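DUF3201 domain-containing protein (Pyrococcus furiosus, PDB 1YB3) is of unknown function, a small archaeal protein of the DUF3201 family from a hyperthermophile, built as an antiparallel sheet with helices packed against it. Local coordinates at residues 34-39 with 68-73; 109-114 with 143-148. All blocks are in the same frame, centred on the assembly; numbering follows the deposited sequence.

Contact 1: 34-39 with 68-73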
ATOM      1  N   GLU A  34      -6.314 -11.637  13.678  1.00 21.48           N
ATOM      2  CA  GLU A  34      -6.453 -13.088  13.860  1.00 27.28           C
ATOM      3  C   GLU A  34      -5.585 -13.892  12.889  1.00 25.70           C
ATOM      4  O   GLU A  34      -4.944 -14.868  13.283  1.00 26.49           O
ATOM      5  CB  GLU A  34      -7.927 -13.499  13.741  1.00 30.47           C
ATOM      6  CG  GLU A  34      -8.797 -12.982  14.892  1.00 35.91           C
ATOM      7  CD  GLU A  34     -10.296 -13.025  14.592  1.00 38.85           C
ATOM      8  OE1 GLU A  34     -10.686 -13.604  13.549  1.00 43.85           O
ATOM      9  OE2 GLU A  34     -11.087 -12.475  15.406  1.00 42.24           O
ATOM     10  N   GLU A  35      -5.539 -13.466  11.629  1.00 23.15           N
ATOM     11  CA  GLU A  35      -4.951 -14.268  10.570  1.00 21.68           C
ATOM     12  C   GLU A  35      -3.426 -14.123  10.408  1.00 23.03           C
ATOM     13  O   GLU A  35      -2.725 -15.111  10.152  1.00 24.46           O
ATOM     14  CB  GLU A  35      -5.670 -13.970   9.256  1.00 24.52           C
ATOM     15  CG  GLU A  35      -7.126 -14.429   9.289  1.00 28.62           C
ATOM     16  CD  GLU A  35      -8.013 -13.722   8.269  1.00 32.68           C
ATOM     17  OE1 GLU A  35      -7.488 -13.147   7.289  1.00 33.89           O
ATOM     18  OE2 GLU A  35      -9.247 -13.749   8.458  1.00 34.42           O
ATOM     19  N   LEU A  36      -2.927 -12.896  10.539  1.00 20.25           N
ATOM     20  CA  LEU A  36      -1.494 -12.592  10.364  1.00 17.72           C
ATOM     21  C   LEU A  36      -0.713 -12.858  11.648  1.00 20.70           C
ATOM     22  O   LEU A  36      -0.033 -11.979  12.207  1.00 18.32           O
ATOM     23  CB  LEU A  36      -1.287 -11.140   9.873  1.00 18.58           C
ATOM     24  CG  LEU A  36      -1.909 -10.767   8.521  1.00 18.88           C
ATOM     25  CD1 LEU A  36      -1.458  -9.364   8.149  1.00 16.74           C
ATOM     26  CD2 LEU A  36      -1.522 -11.716   7.430  1.00 20.35           C
ATOM     27  N   LYS A  37      -0.809 -14.094  12.127  1.00 19.10           N
ATOM     28  CA  LYS A  37      -0.112 -14.449  13.348  1.00 20.93           C
ATOM     29  C   LYS A  37       1.391 -14.360  13.078  1.00 17.07           C
ATOM     30  O   LYS A  37       1.851 -14.754  12.008  1.00 17.90           O
ATOM     31  CB  LYS A  37      -0.518 -15.857  13.795  1.00 22.85           C
ATOM     32  CG  LYS A  37      -1.918 -15.933  14.438  1.00 22.86           C
ATOM     33  CD  LYS A  37      -2.133 -17.316  15.065  1.00 26.39           C
ATOM     34  CE  LYS A  37      -3.507 -17.408  15.728  1.00 30.83           C
ATOM     35  NZ  LYS A  37      -4.579 -17.177  14.718  1.00 30.35           N
ATOM     36  N   GLY A  38       2.137 -13.807  14.041  1.00 18.27           N
ATOM     37  CA  GLY A  38       3.567 -13.552  13.878  1.00 17.38           C
ATOM     38  C   GLY A  38       3.839 -12.125  13.471  1.00 19.89           C
ATOM     39  O   GLY A  38       4.981 -11.676  13.479  1.00 19.57           O
ATOM     40  N   PHE A  39       2.768 -11.411  13.099  1.00 16.51           N
ATOM     41  CA  PHE A  39       2.879  -9.983  12.805  1.00 15.77           C
ATOM     42  C   PHE A  39       2.126  -9.170  13.848  1.00 16.88           C
ATOM     43  O   PHE A  39       1.024  -9.540  14.254  1.00 16.87           O
ATOM     44  CB  PHE A  39       2.341  -9.651  11.411  1.00 16.99           C
ATOM     45  CG  PHE A  39       3.125 -10.267  10.289  1.00 16.53           C
ATOM     46  CD1 PHE A  39       4.248  -9.613   9.744  1.00 18.18           C
ATOM     47  CD2 PHE A  39       2.721 -11.479   9.742  1.00 16.35           C
ATOM     48  CE1 PHE A  39       4.975 -10.190   8.689  1.00 18.96           C
ATOM     49  CE2 PHE A  39       3.442 -12.069   8.688  1.00 18.25           C
ATOM     50  CZ  PHE A  39       4.576 -11.415   8.154  1.00 17.89           C
ATOM     51  N   PHE A  68      -4.356   0.935   9.673  1.00 16.61           N
ATOM     52  CA  PHE A  68      -3.740   0.295  10.849  1.00 16.12           C
ATOM     53  C   PHE A  68      -2.379  -0.270  10.474  1.00 17.97           C
ATOM     54  O   PHE A  68      -2.213  -0.791   9.370  1.00 16.70           O
ATOM     55  CB  PHE A  68      -4.643  -0.782  11.485  1.00 17.41           C
ATOM     56  CG  PHE A  68      -5.054  -1.898  10.556  1.00 16.71           C
ATOM     57  CD1 PHE A  68      -4.303  -3.094  10.497  1.00 17.23           C
ATOM     58  CD2 PHE A  68      -6.193  -1.779   9.744  1.00 18.05           C
ATOM     59  CE1 PHE A  68      -4.701  -4.142   9.656  1.00 17.05           C
ATOM     60  CE2 PHE A  68      -6.587  -2.813   8.913  1.00 16.24           C
ATOM     61  CZ  PHE A  68      -5.816  -4.007   8.853  1.00 15.27           C
ATOM     62  N   ALA A  69      -1.413  -0.128  11.386  1.00 15.63           N
ATOM     63  CA  ALA A  69      -0.051  -0.648  11.192  1.00 16.73           C
ATOM     64  C   ALA A  69       0.009  -2.171  11.279  1.00 15.45           C
ATOM     65  O   ALA A  69      -0.707  -2.804  12.088  1.00 16.34           O
ATOM     66  CB  ALA A  69       0.868  -0.056  12.272  1.00 19.26           C
ATOM     67  N   VAL A  70       0.872  -2.739  10.438  1.00 15.17           N
ATOM     68  CA  VAL A  70       1.272  -4.148  10.500  1.00 15.87           C
ATOM     69  C   VAL A  70       2.801  -4.127  10.517  1.00 16.16           C
ATOM     70  O   VAL A  70       3.424  -3.781   9.538  1.00 17.50           O
ATOM     71  CB  VAL A  70       0.776  -4.963   9.285  1.00 14.75           C
ATOM     72  CG1 VAL A  70       1.191  -6.456   9.429  1.00 17.46           C
ATOM     73  CG2 VAL A  70      -0.750  -4.839   9.082  1.00 16.71           C
ATOM     74  N   LYS A  71       3.392  -4.449  11.661  1.00 18.57           N
ATOM     75  CA  LYS A  71       4.848  -4.347  11.817  1.00 16.94           C
ATOM     76  C   LYS A  71       5.519  -5.574  11.199  1.00 15.36           C
ATOM     77  O   LYS A  71       4.967  -6.663  11.263  1.00 17.48           O
ATOM     78  CB  LYS A  71       5.209  -4.234  13.283  1.00 21.06           C
ATOM     79  CG  LYS A  71       4.535  -3.055  13.984  1.00 25.36           C
ATOM     80  CD  LYS A  71       5.160  -2.834  15.347  1.00 28.44           C
ATOM     81  CE  LYS A  71       4.607  -1.579  15.978  1.00 33.74           C
ATOM     82  NZ  LYS A  71       5.454  -1.192  17.145  1.00 35.95           N
ATOM     83  N   PRO A  72       6.707  -5.403  10.594  1.00 17.22           N
ATOM     84  CA  PRO A  72       7.475  -4.178  10.463  1.00 18.89           C
ATOM     85  C   PRO A  72       7.176  -3.441   9.157  1.00 17.49           C
ATOM     86  O   PRO A  72       7.195  -4.038   8.067  1.00 18.88           O
ATOM     87  CB  PRO A  72       8.924  -4.690  10.474  1.00 19.71           C
ATOM     88  CG  PRO A  72       8.837  -6.034   9.780  1.00 19.35           C
ATOM     89  CD  PRO A  72       7.422  -6.553   9.995  1.00 18.94           C
ATOM     90  N   GLY A  73       6.890  -2.142   9.273  1.00 18.17           N
ATOM     91  CA  GLY A  73       6.894  -1.264   8.098  1.00 17.65           C
ATOM     92  C   GLY A  73       5.652  -1.304   7.232  1.00 16.00           C
ATOM     93  O   GLY A  73       5.623  -0.717   6.136  1.00 19.35           O
TER
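Phe39 and Leu36 meet Val70 where a type II beta turn, Leu36 to Phe39, leads from helix 11-35 into strand 40-47, the edge of the antiparallel sheet beside strand 65-71. Only 160 Å² is buried between the segments, and no hydrogen bond spans them, so the evidence for association lies in side-chain approach. One methyl of Val70 receives both partners: CG1 lies 3.9 Å from Phe39 CB and 4.1 Å from Leu36 CD1. With chi1 at -178° this methyl lies anti to the backbone N of Val70, which directs it at Phe39 and Leu36; the Leu36 side chain crosses that of Val70 at about a right angle. The rim of the Phe39 ring is turned to the strand's end, with Lys71 O near the ring plane and Pro72 CD also at the edge, 4.4 Å from Phe39 CD1. A cis peptide bond precedes Pro72, on the way from strand 65-71 to strand 74-79. Within the first segment, Phe39 N bonds to Leu36 O and closes the turn, while Lys37 NZ reaches back to Glu34 O at 2.7 Å. Ile166 of helix 155-171 touches both Leu36 and Phe39, extending the apolar cluster. The shortest approach across the segments is from ring to backbone: Phe39 CD1 lies 3.4 Å from Lys71 O.

Contact 2: 109-114 with 143-148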
ATOM      1  N   LEU A 109      -0.099  -1.247  -8.483  1.00 19.21           N
ATOM      2  CA  LEU A 109       1.100  -1.054  -7.678  1.00 19.07           C
ATOM      3  C   LEU A 109       1.710   0.323  -7.857  1.00 21.88           C
ATOM      4  O   LEU A 109       1.817   0.834  -8.977  1.00 20.25           O
ATOM      5  CB  LEU A 109       2.149  -2.106  -8.081  1.00 20.60           C
ATOM      6  CG  LEU A 109       3.547  -2.020  -7.476  1.00 19.12           C
ATOM      7  CD1 LEU A 109       3.497  -2.401  -6.002  1.00 19.56           C
ATOM      8  CD2 LEU A 109       4.483  -2.946  -8.245  1.00 20.60           C
ATOM      9  N   PHE A 110       2.139   0.889  -6.740  1.00 19.41           N
ATOM     10  CA  PHE A 110       2.947   2.110  -6.711  1.00 18.33           C
ATOM     11  C   PHE A 110       4.203   1.832  -5.893  1.00 18.36           C
ATOM     12  O   PHE A 110       4.149   1.176  -4.849  1.00 19.94           O
ATOM     13  CB  PHE A 110       2.178   3.268  -6.041  1.00 20.38           C
ATOM     14  CG  PHE A 110       0.891   3.653  -6.742  1.00 20.32           C
ATOM     15  CD1 PHE A 110       0.863   4.738  -7.612  1.00 22.69           C
ATOM     16  CD2 PHE A 110      -0.286   2.940  -6.526  1.00 22.95           C
ATOM     17  CE1 PHE A 110      -0.346   5.111  -8.261  1.00 23.37           C
ATOM     18  CE2 PHE A 110      -1.483   3.289  -7.155  1.00 26.08           C
ATOM     19  CZ  PHE A 110      -1.510   4.385  -8.037  1.00 23.41           C
ATOM     20  N   ILE A 111       5.339   2.363  -6.344  1.00 18.28           N
ATOM     21  CA  ILE A 111       6.565   2.278  -5.557  1.00 17.45           C
ATOM     22  C   ILE A 111       7.088   3.703  -5.429  1.00 19.62           C
ATOM     23  O   ILE A 111       7.272   4.376  -6.446  1.00 22.33           O
ATOM     24  CB  ILE A 111       7.637   1.423  -6.252  1.00 17.78           C
ATOM     25  CG1 ILE A 111       7.073   0.041  -6.619  1.00 17.57           C
ATOM     26  CG2 ILE A 111       8.888   1.290  -5.379  1.00 18.91           C
ATOM     27  CD1 ILE A 111       8.024  -0.796  -7.513  1.00 18.83           C
ATOM     28  N   TYR A 112       7.291   4.137  -4.197  1.00 18.28           N
ATOM     29  CA  TYR A 112       7.588   5.554  -3.921  1.00 18.86           C
ATOM     30  C   TYR A 112       8.437   5.727  -2.684  1.00 22.99           C
ATOM     31  O   TYR A 112       8.493   4.842  -1.851  1.00 21.27           O
ATOM     32  CB  TYR A 112       6.285   6.374  -3.826  1.00 20.41           C
ATOM     33  CG  TYR A 112       5.230   5.890  -2.842  1.00 22.02           C
ATOM     34  CD1 TYR A 112       5.303   6.202  -1.480  1.00 21.70           C
ATOM     35  CD2 TYR A 112       4.133   5.137  -3.291  1.00 21.97           C
ATOM     36  CE1 TYR A 112       4.300   5.763  -0.570  1.00 21.78           C
ATOM     37  CE2 TYR A 112       3.133   4.701  -2.406  1.00 22.76           C
ATOM     38  CZ  TYR A 112       3.224   5.011  -1.048  1.00 21.61           C
ATOM     39  OH  TYR A 112       2.239   4.588  -0.166  1.00 21.56           O
ATOM     40  N   GLY A 113       9.121   6.871  -2.574  1.00 20.35           N
ATOM     41  CA  GLY A 113       9.903   7.191  -1.378  1.00 23.37           C
ATOM     42  C   GLY A 113       9.056   7.765  -0.257  1.00 25.82           C
ATOM     43  O   GLY A 113       7.928   7.321  -0.031  1.00 27.51           O
ATOM     44  N   ALA A 114       9.594   8.771   0.441  1.00 26.92           N
ATOM     45  CA  ALA A 114       8.915   9.361   1.604  1.00 28.56           C
ATOM     46  C   ALA A 114       7.524   9.928   1.299  1.00 29.28           C
ATOM     47  O   ALA A 114       6.615   9.784   2.108  1.00 31.96           O
ATOM     48  CB  ALA A 114       9.786  10.429   2.260  1.00 29.68           C
ATOM     49  N   GLU A 143      15.867   6.730   1.576  1.00 33.40           N
ATOM     50  CA  GLU A 143      16.327   5.574   2.352  1.00 33.31           C
ATOM     51  C   GLU A 143      15.264   4.466   2.470  1.00 30.49           C
ATOM     52  O   GLU A 143      15.594   3.285   2.380  1.00 32.14           O
ATOM     53  CB  GLU A 143      16.808   6.015   3.739  1.00 36.60           C
ATOM     54  CG  GLU A 143      17.034   4.893   4.771  1.00 41.65           C
ATOM     55  CD  GLU A 143      18.042   3.827   4.333  1.00 43.96           C
ATOM     56  OE1 GLU A 143      18.810   4.049   3.360  1.00 44.51           O
ATOM     57  OE2 GLU A 143      18.064   2.757   4.980  1.00 44.32           O
HETATM   58  N   MSE A 144      14.011   4.858   2.681  1.00 28.66           N
HETATM   59  CA  MSE A 144      12.901   3.890   2.825  1.00 26.05           C
HETATM   60  C   MSE A 144      12.093   3.871   1.531  1.00 26.54           C
HETATM   61  O   MSE A 144      11.689   4.931   1.029  1.00 25.32           O
HETATM   62  CB  MSE A 144      11.999   4.278   4.006  1.00 29.59           C
HETATM   63  CG  MSE A 144      12.711   4.329   5.361  1.00 35.63           C
HETATM   64 SE   MSE A 144      13.407   2.574   5.881  1.00 46.66          SE
HETATM   65  CE  MSE A 144      11.756   1.590   5.754  1.00 38.54           C
ATOM     66  N   ILE A 145      11.869   2.678   0.979  1.00 20.77           N
ATOM     67  CA  ILE A 145      11.112   2.538  -0.262  1.00 16.89           C
ATOM     68  C   ILE A 145       9.803   1.828   0.055  1.00 20.43           C
ATOM     69  O   ILE A 145       9.820   0.756   0.662  1.00 19.61           O
ATOM     70  CB  ILE A 145      11.882   1.719  -1.342  1.00 19.57           C
ATOM     71  CG1 ILE A 145      13.341   2.218  -1.521  1.00 22.07           C
ATOM     72  CG2 ILE A 145      11.099   1.647  -2.672  1.00 19.75           C
ATOM     73  CD1 ILE A 145      13.498   3.743  -1.811  1.00 23.89           C
ATOM     74  N   ASN A 146       8.692   2.435  -0.358  1.00 17.20           N
ATOM     75  CA  ASN A 146       7.352   1.918  -0.103  1.00 18.54           C
ATOM     76  C   ASN A 146       6.784   1.227  -1.322  1.00 16.16           C
ATOM     77  O   ASN A 146       6.927   1.712  -2.461  1.00 17.24           O
ATOM     78  CB  ASN A 146       6.403   3.049   0.285  1.00 20.37           C
ATOM     79  CG  ASN A 146       6.766   3.689   1.591  1.00 22.92           C
ATOM     80  OD1 ASN A 146       6.351   3.239   2.647  1.00 23.74           O
ATOM     81  ND2 ASN A 146       7.536   4.773   1.528  1.00 25.98           N
ATOM     82  N   PHE A 147       6.103   0.092  -1.085  1.00 15.17           N
ATOM     83  CA  PHE A 147       5.449  -0.690  -2.125  1.00 15.54           C
ATOM     84  C   PHE A 147       3.990  -0.762  -1.727  1.00 16.01           C
ATOM     85  O   PHE A 147       3.669  -1.376  -0.713  1.00 15.94           O
ATOM     86  CB  PHE A 147       6.044  -2.106  -2.156  1.00 17.47           C
ATOM     87  CG  PHE A 147       7.508  -2.116  -2.500  1.00 15.32           C
ATOM     88  CD1 PHE A 147       7.929  -2.363  -3.811  1.00 18.81           C
ATOM     89  CD2 PHE A 147       8.465  -1.790  -1.516  1.00 15.64           C
ATOM     90  CE1 PHE A 147       9.301  -2.318  -4.145  1.00 18.28           C
ATOM     91  CE2 PHE A 147       9.822  -1.732  -1.828  1.00 16.71           C
ATOM     92  CZ  PHE A 147      10.243  -1.999  -3.153  1.00 18.97           C
ATOM     93  N   GLU A 148       3.130  -0.077  -2.480  1.00 15.95           N
ATOM     94  CA  GLU A 148       1.695   0.013  -2.182  1.00 16.39           C
ATOM     95  C   GLU A 148       0.875  -0.713  -3.251  1.00 15.20           C
ATOM     96  O   GLU A 148       1.089  -0.518  -4.447  1.00 18.03           O
ATOM     97  CB  GLU A 148       1.214   1.492  -2.084  1.00 15.46           C
ATOM     98  CG  GLU A 148      -0.303   1.598  -2.001  1.00 16.43           C
ATOM     99  CD  GLU A 148      -0.831   3.035  -1.828  1.00 18.64           C
ATOM    100  OE1 GLU A 148      -0.062   3.891  -1.332  1.00 21.24           O
ATOM    101  OE2 GLU A 148      -2.006   3.293  -2.166  1.00 22.08           O
TER
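Tyr112 lies across its antiparallel neighbours Asn146 and Glu148, its ring over one and its hydroxyl on the other. Asn146 CB sits over one ring face, 3.9 Å from the centroid, a CH-pi contact shifted toward the rim; the amide plane is turned only 24° from the ring. The hydroxyl donates to Glu148 OE1 at 2.7 Å, meeting it nearly along its C-O axis, with the carboxylate steeply inclined to the ring at 80°. Tyr112 CG stands between its backbone N and carbonyl carbon (chi1 54°), which swings the ring across the partner strand. A phenylalanine here, lacking the hydroxyl, would probably leave Glu148 OE1 without this donor and its carboxylate freer to turn. Asn146 ND2 adds a weak hydrogen bond to Gly113 O at 3.0 Å.

Behind these groups the backbones fix the register: Tyr112 and Asn146 form one hydrogen-bonded pair, with Asn146 N to Tyr112 O at 2.8 Å, and Phe110 and Glu148 form another. Between them, Ile111 and Phe147 are a non-hydrogen-bonded pair facing the other side of the sheet. There Ile111 CG2 lies over the Phe147 ring, 4.2 Å from its centroid, and also packs 3.5 Å from Ile145 CG2.

Farther out, helix 96-105 packs on the face carrying Ile111 and Phe147, Ile103 against Ile111 and Phe98 edge-to-face with Phe147. On the Tyr112 face, Phe110 meets Trp58 and Phe124, while strands 82-90 and 120-123 flank the pair within the sheet.

Contact 1 and contact 2 both reach one seven-stranded antiparallel sheet, their centres 19 Å apart and their nearest atoms about 5 Å apart without touching. Along the chain they come in series: 34-39 with 68-73 is complete before 109-114 begins. Contact 1 ties the exit of helix 11-35 to the second strand, near one edge; contact 2 pairs the fifth and sixth positions across the sheet, strands 144-150 and 108-112. Strands 74-79 and 82-90 lie between them. Strand 144-150, a late strand, stands between 82-90 and 108-112, and contact 2 is its pairing with the latter, whereas contact 1 is a surface contact at the sheet's periphery.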